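Local coordinates for protein chitin deacetylase 1 (Bombyx mori, PDB 5ZNT) that removes the acetyl groups from N-acetylglucosamine residues of chitin with the help of a zinc ion, yielding chitosan and acetate, at residues Val117-Arg128 with Asn156-Phe166. Numbering follows the deposited sequence.
Sequences VDDWGKEMAGMR and NQFTMMEEQAF
Q157 lies along one face of the W120 indole, its CB over the six-membered ring at 3.8 Å from the centroid and its amide plane only 8° from that of the ring. With CG anti to the backbone N (chi1 173°) and the chain extended, CG and CD run on across the rim until OE1 comes 3.6 Å from W120 CH2; the same OE1 accepts a hydrogen bond from the backbone N of G153. Replacing W120 by alanine is likely to leave a gap over CB and CG of Q157 and strip the amide of its flat neighbour, though OE1 would keep its bond to G153. Further along, M160 enters as a knob among V117, W120, G121 and M124. Its bent chain lays CG tightly on the G121 backbone, 3.5 Å from G121 CA, and brings CE to 3.6 Å from M124 CB. V117 returns the knob among N156, T159, M160 and E163. At the other end of the contact R128 reaches across, and its NH1 and NH2 both bond Q164 O, at 2.9 and 3.0 Å, with this oxygen nearly in the guanidinium plane. The guanidinium also lies flat on F166, its CZ 4.2 Å from the ring centroid, a stacked cation-pi pair that, together with the two bonds to Q164 O, restrains the orientation of the group. F166 belongs to the Schellman motif centred on A165, its N bonding back to M161 O. The two helices, crossing at -57°, thus meet by knobs-into-holes packing within the polysaccharide deacetylase domain of this CE4 enzyme, with M124 on the side nearer the zinc ligands H101 and H105.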
loop_
_atom_site.group_PDB
_atom_site.type_symbol
_atom_site.label_atom_id
_atom_site.label_comp_id
_atom_site.label_asym_id
_atom_site.label_seq_id
_atom_site.Cartn_x
_atom_site.Cartn_y
_atom_site.Cartn_z
ATOM N N VAL A 117 -6.554 19.008 -9.499
ATOM C CA VAL A 117 -5.220 18.845 -8.928
ATOM C C VAL A 117 -5.191 19.357 -7.492
ATOM O O VAL A 117 -4.618 18.722 -6.598
ATOM C CB VAL A 117 -4.185 19.570 -9.808
ATOM C CG1 VAL A 117 -2.833 19.676 -9.111
ATOM C CG2 VAL A 117 -4.057 18.850 -11.155
ATOM N N ASP A 118 -5.823 20.507 -7.246
ATOM C CA ASP A 118 -5.806 21.078 -5.904
ATOM C C ASP A 118 -6.586 20.209 -4.920
ATOM O O ASP A 118 -6.154 20.033 -3.776
ATOM C CB ASP A 118 -6.344 22.507 -5.946
ATOM C CG ASP A 118 -6.336 23.175 -4.578
ATOM O OD1 ASP A 118 -5.231 23.372 -4.019
ATOM O OD2 ASP A 118 -7.435 23.511 -4.075
ATOM N N ASP A 119 -7.729 19.654 -5.343
ATOM C CA ASP A 119 -8.482 18.738 -4.488
ATOM C C ASP A 119 -7.626 17.535 -4.089
ATOM O O ASP A 119 -7.585 17.145 -2.917
ATOM C CB ASP A 119 -9.740 18.228 -5.198
ATOM C CG ASP A 119 -10.851 19.275 -5.342
ATOM O OD1 ASP A 119 -10.981 20.193 -4.499
ATOM O OD2 ASP A 119 -11.619 19.139 -6.326
ATOM N N TRP A 120 -6.966 16.912 -5.072
ATOM C CA TRP A 120 -6.092 15.780 -4.776
ATOM C C TRP A 120 -4.993 16.189 -3.808
ATOM O O TRP A 120 -4.636 15.421 -2.908
ATOM C CB TRP A 120 -5.480 15.224 -6.069
ATOM C CG TRP A 120 -6.399 14.300 -6.771
ATOM C CD1 TRP A 120 -7.212 14.590 -7.849
ATOM C CD2 TRP A 120 -6.631 12.929 -6.448
ATOM N NE1 TRP A 120 -7.931 13.472 -8.211
ATOM C CE2 TRP A 120 -7.608 12.444 -7.359
ATOM C CE3 TRP A 120 -6.125 12.062 -5.463
ATOM C CZ2 TRP A 120 -8.065 11.128 -7.329
ATOM C CZ3 TRP A 120 -6.577 10.752 -5.438
ATOM C CH2 TRP A 120 -7.538 10.296 -6.369
ATOM N N GLY A 121 -4.436 17.386 -3.992
ATOM C CA GLY A 121 -3.386 17.858 -3.103
ATOM C C GLY A 121 -3.886 18.059 -1.686
ATOM O O GLY A 121 -3.239 17.624 -0.728
ATOM N N LYS A 122 -5.058 18.683 -1.530
ATOM C CA LYS A 122 -5.583 18.896 -0.179
ATOM C C LYS A 122 -5.838 17.573 0.524
ATOM O O LYS A 122 -5.554 17.440 1.716
ATOM C CB LYS A 122 -6.860 19.729 -0.218
ATOM C CG LYS A 122 -6.600 21.196 -0.603
ATOM C CD LYS A 122 -7.917 21.930 -0.827
ATOM C CE LYS A 122 -8.083 23.078 0.137
ATOM N NZ LYS A 122 -9.459 23.643 0.054
ATOM N N GLU A 123 -6.362 16.585 -0.203
ATOM C CA GLU A 123 -6.641 15.277 0.388
ATOM C C GLU A 123 -5.356 14.528 0.719
ATOM O O GLU A 123 -5.226 13.973 1.807
ATOM C CB GLU A 123 -7.505 14.435 -0.556
ATOM C CG GLU A 123 -8.976 14.895 -0.646
ATOM C CD GLU A 123 -9.782 14.446 0.570
ATOM O OE1 GLU A 123 -9.184 13.900 1.515
ATOM O OE2 GLU A 123 -11.013 14.616 0.581
ATOM N N MET A 124 -4.400 14.481 -0.218
ATOM C CA MET A 124 -3.269 13.565 -0.059
ATOM C C MET A 124 -2.054 14.259 0.546
ATOM O O MET A 124 -1.460 13.750 1.503
ATOM C CB MET A 124 -2.919 12.919 -1.417
ATOM C CG MET A 124 -4.087 12.050 -1.973
ATOM S SD MET A 124 -4.616 10.830 -0.748
ATOM C CE MET A 124 -5.799 9.939 -1.750
ATOM N N ALA A 125 -1.657 15.415 0.001
ATOM C CA ALA A 125 -0.567 16.152 0.634
ATOM C C ALA A 125 -0.979 16.644 2.017
ATOM O O ALA A 125 -0.148 16.691 2.929
ATOM C CB ALA A 125 -0.122 17.327 -0.239
ATOM N N GLY A 126 -2.251 17.012 2.187
ATOM C CA GLY A 126 -2.739 17.363 3.511
ATOM C C GLY A 126 -2.618 16.219 4.496
ATOM O O GLY A 126 -2.167 16.401 5.626
ATOM N N MET A 127 -3.011 15.009 4.075
ATOM C CA MET A 127 -2.898 13.865 4.974
ATOM C C MET A 127 -1.439 13.593 5.318
ATOM O O MET A 127 -1.125 13.235 6.462
ATOM C CB MET A 127 -3.537 12.616 4.355
ATOM C CG MET A 127 -3.473 11.371 5.250
ATOM S SD MET A 127 -4.170 11.658 6.926
ATOM C CE MET A 127 -3.823 10.099 7.751
ATOM N N ARG A 128 -0.531 13.762 4.349
ATOM C CA ARG A 128 0.896 13.643 4.668
ATOM C C ARG A 128 1.316 14.646 5.744
ATOM O O ARG A 128 2.105 14.318 6.644
ATOM C CB ARG A 128 1.749 13.824 3.404
ATOM C CG ARG A 128 3.286 13.732 3.675
ATOM C CD ARG A 128 4.105 13.799 2.354
ATOM N NE ARG A 128 3.833 15.037 1.639
ATOM C CZ ARG A 128 4.204 15.266 0.384
ATOM N NH1 ARG A 128 4.867 14.337 -0.287
ATOM N NH2 ARG A 128 3.911 16.422 -0.197
ATOM N N ASN A 156 -5.011 14.264 -13.250
ATOM C CA ASN A 156 -4.973 15.204 -12.132
ATOM C C ASN A 156 -4.303 14.586 -10.912
ATOM O O ASN A 156 -3.453 15.221 -10.281
ATOM C CB ASN A 156 -6.387 15.665 -11.789
ATOM C CG ASN A 156 -6.926 16.666 -12.799
ATOM O OD1 ASN A 156 -6.196 17.145 -13.673
ATOM N ND2 ASN A 156 -8.198 16.977 -12.684
ATOM N N GLN A 157 -4.684 13.351 -10.558
ATOM C CA GLN A 157 -4.068 12.696 -9.404
ATOM C C GLN A 157 -2.560 12.646 -9.559
ATOM O O GLN A 157 -1.811 12.980 -8.634
ATOM C CB GLN A 157 -4.626 11.284 -9.218
ATOM C CG GLN A 157 -3.864 10.489 -8.113
ATOM C CD GLN A 157 -4.353 9.061 -7.943
ATOM O OE1 GLN A 157 -5.298 8.640 -8.608
ATOM N NE2 GLN A 157 -3.702 8.303 -7.041
ATOM N N PHE A 158 -2.090 12.269 -10.756
ATOM C CA PHE A 158 -0.665 12.065 -10.947
ATOM C C PHE A 158 0.072 13.375 -11.148
ATOM O O PHE A 158 1.225 13.487 -10.723
ATOM C CB PHE A 158 -0.444 11.078 -12.107
ATOM C CG PHE A 158 -0.851 9.686 -11.755
ATOM C CD1 PHE A 158 -2.189 9.324 -11.743
ATOM C CD2 PHE A 158 0.097 8.761 -11.329
ATOM C CE1 PHE A 158 -2.579 8.058 -11.365
ATOM C CE2 PHE A 158 -0.285 7.489 -10.944
ATOM C CZ PHE A 158 -1.618 7.135 -10.972
ATOM N N THR A 159 -0.569 14.385 -11.758
ATOM C CA THR A 159 0.018 15.721 -11.741
ATOM C C THR A 159 0.253 16.183 -10.301
ATOM O O THR A 159 1.340 16.656 -9.954
ATOM C CB THR A 159 -0.883 16.711 -12.488
ATOM O OG1 THR A 159 -1.059 16.274 -13.845
ATOM C CG2 THR A 159 -0.256 18.116 -12.479
ATOM N N MET A 160 -0.756 16.021 -9.444
ATOM C CA MET A 160 -0.570 16.356 -8.034
ATOM C C MET A 160 0.613 15.594 -7.451
ATOM O O MET A 160 1.483 16.177 -6.794
ATOM C CB MET A 160 -1.849 16.054 -7.243
ATOM C CG MET A 160 -1.738 16.341 -5.727
ATOM S SD MET A 160 -0.942 15.010 -4.787
ATOM C CE MET A 160 -2.169 13.709 -4.861
ATOM N N MET A 161 0.662 14.284 -7.670
ATOM C CA MET A 161 1.678 13.489 -6.981
ATOM C C MET A 161 3.074 13.888 -7.416
ATOM O O MET A 161 4.010 13.893 -6.603
ATOM C CB MET A 161 1.429 12.002 -7.226
ATOM C CG MET A 161 0.153 11.522 -6.539
ATOM S SD MET A 161 -0.142 9.771 -6.756
ATOM C CE MET A 161 1.302 9.087 -5.948
ATOM N N GLU A 162 3.237 14.256 -8.686
ATOM C CA GLU A 162 4.552 14.712 -9.119
ATOM C C GLU A 162 4.890 16.062 -8.495
ATOM O O GLU A 162 5.992 16.251 -7.976
ATOM C CB GLU A 162 4.633 14.776 -10.648
ATOM C CG GLU A 162 6.033 15.161 -11.115
ATOM C CD GLU A 162 6.268 14.999 -12.619
ATOM O OE1 GLU A 162 5.426 14.399 -13.332
ATOM O OE2 GLU A 162 7.320 15.491 -13.078
ATOM N N GLU A 163 3.951 17.013 -8.527
ATOM C CA GLU A 163 4.206 18.313 -7.903
ATOM C C GLU A 163 4.497 18.176 -6.411
ATOM O O GLU A 163 5.296 18.941 -5.867
ATOM C CB GLU A 163 3.010 19.252 -8.102
ATOM C CG GLU A 163 2.826 19.751 -9.529
ATOM C CD GLU A 163 1.551 20.575 -9.726
ATOM O OE1 GLU A 163 0.784 20.770 -8.748
ATOM O OE2 GLU A 163 1.311 21.034 -10.865
ATOM N N GLN A 164 3.869 17.210 -5.736
ATOM C CA GLN A 164 4.011 17.042 -4.290
ATOM C C GLN A 164 5.135 16.093 -3.911
ATOM O O GLN A 164 5.338 15.838 -2.718
ATOM C CB GLN A 164 2.684 16.548 -3.697
ATOM C CG GLN A 164 1.575 17.606 -3.745
ATOM C CD GLN A 164 1.985 18.866 -2.994
ATOM O OE1 GLN A 164 2.590 18.790 -1.933
ATOM N NE2 GLN A 164 1.661 20.024 -3.553
ATOM N N ALA A 165 5.849 15.538 -4.895
ATOM C CA ALA A 165 7.009 14.689 -4.639
ATOM C C ALA A 165 6.618 13.418 -3.887
ATOM O O ALA A 165 7.361 12.924 -3.041
ATOM C CB ALA A 165 8.105 15.450 -3.890
ATOM N N PHE A 166 5.447 12.875 -4.203
ATOM C CA PHE A 166 5.143 11.523 -3.760
ATOM C C PHE A 166 5.945 10.540 -4.611
ATOM O O PHE A 166 6.277 10.821 -5.766
ATOM C CB PHE A 166 3.641 11.239 -3.870
ATOM C CG PHE A 166 2.819 11.816 -2.726
ATOM C CD1 PHE A 166 2.822 11.210 -1.471
ATOM C CD2 PHE A 166 2.062 12.967 -2.904
ATOM C CE1 PHE A 166 2.075 11.739 -0.426
ATOM C CE2 PHE A 166 1.303 13.498 -1.858
ATOM C CZ PHE A 166 1.319 12.885 -0.617
#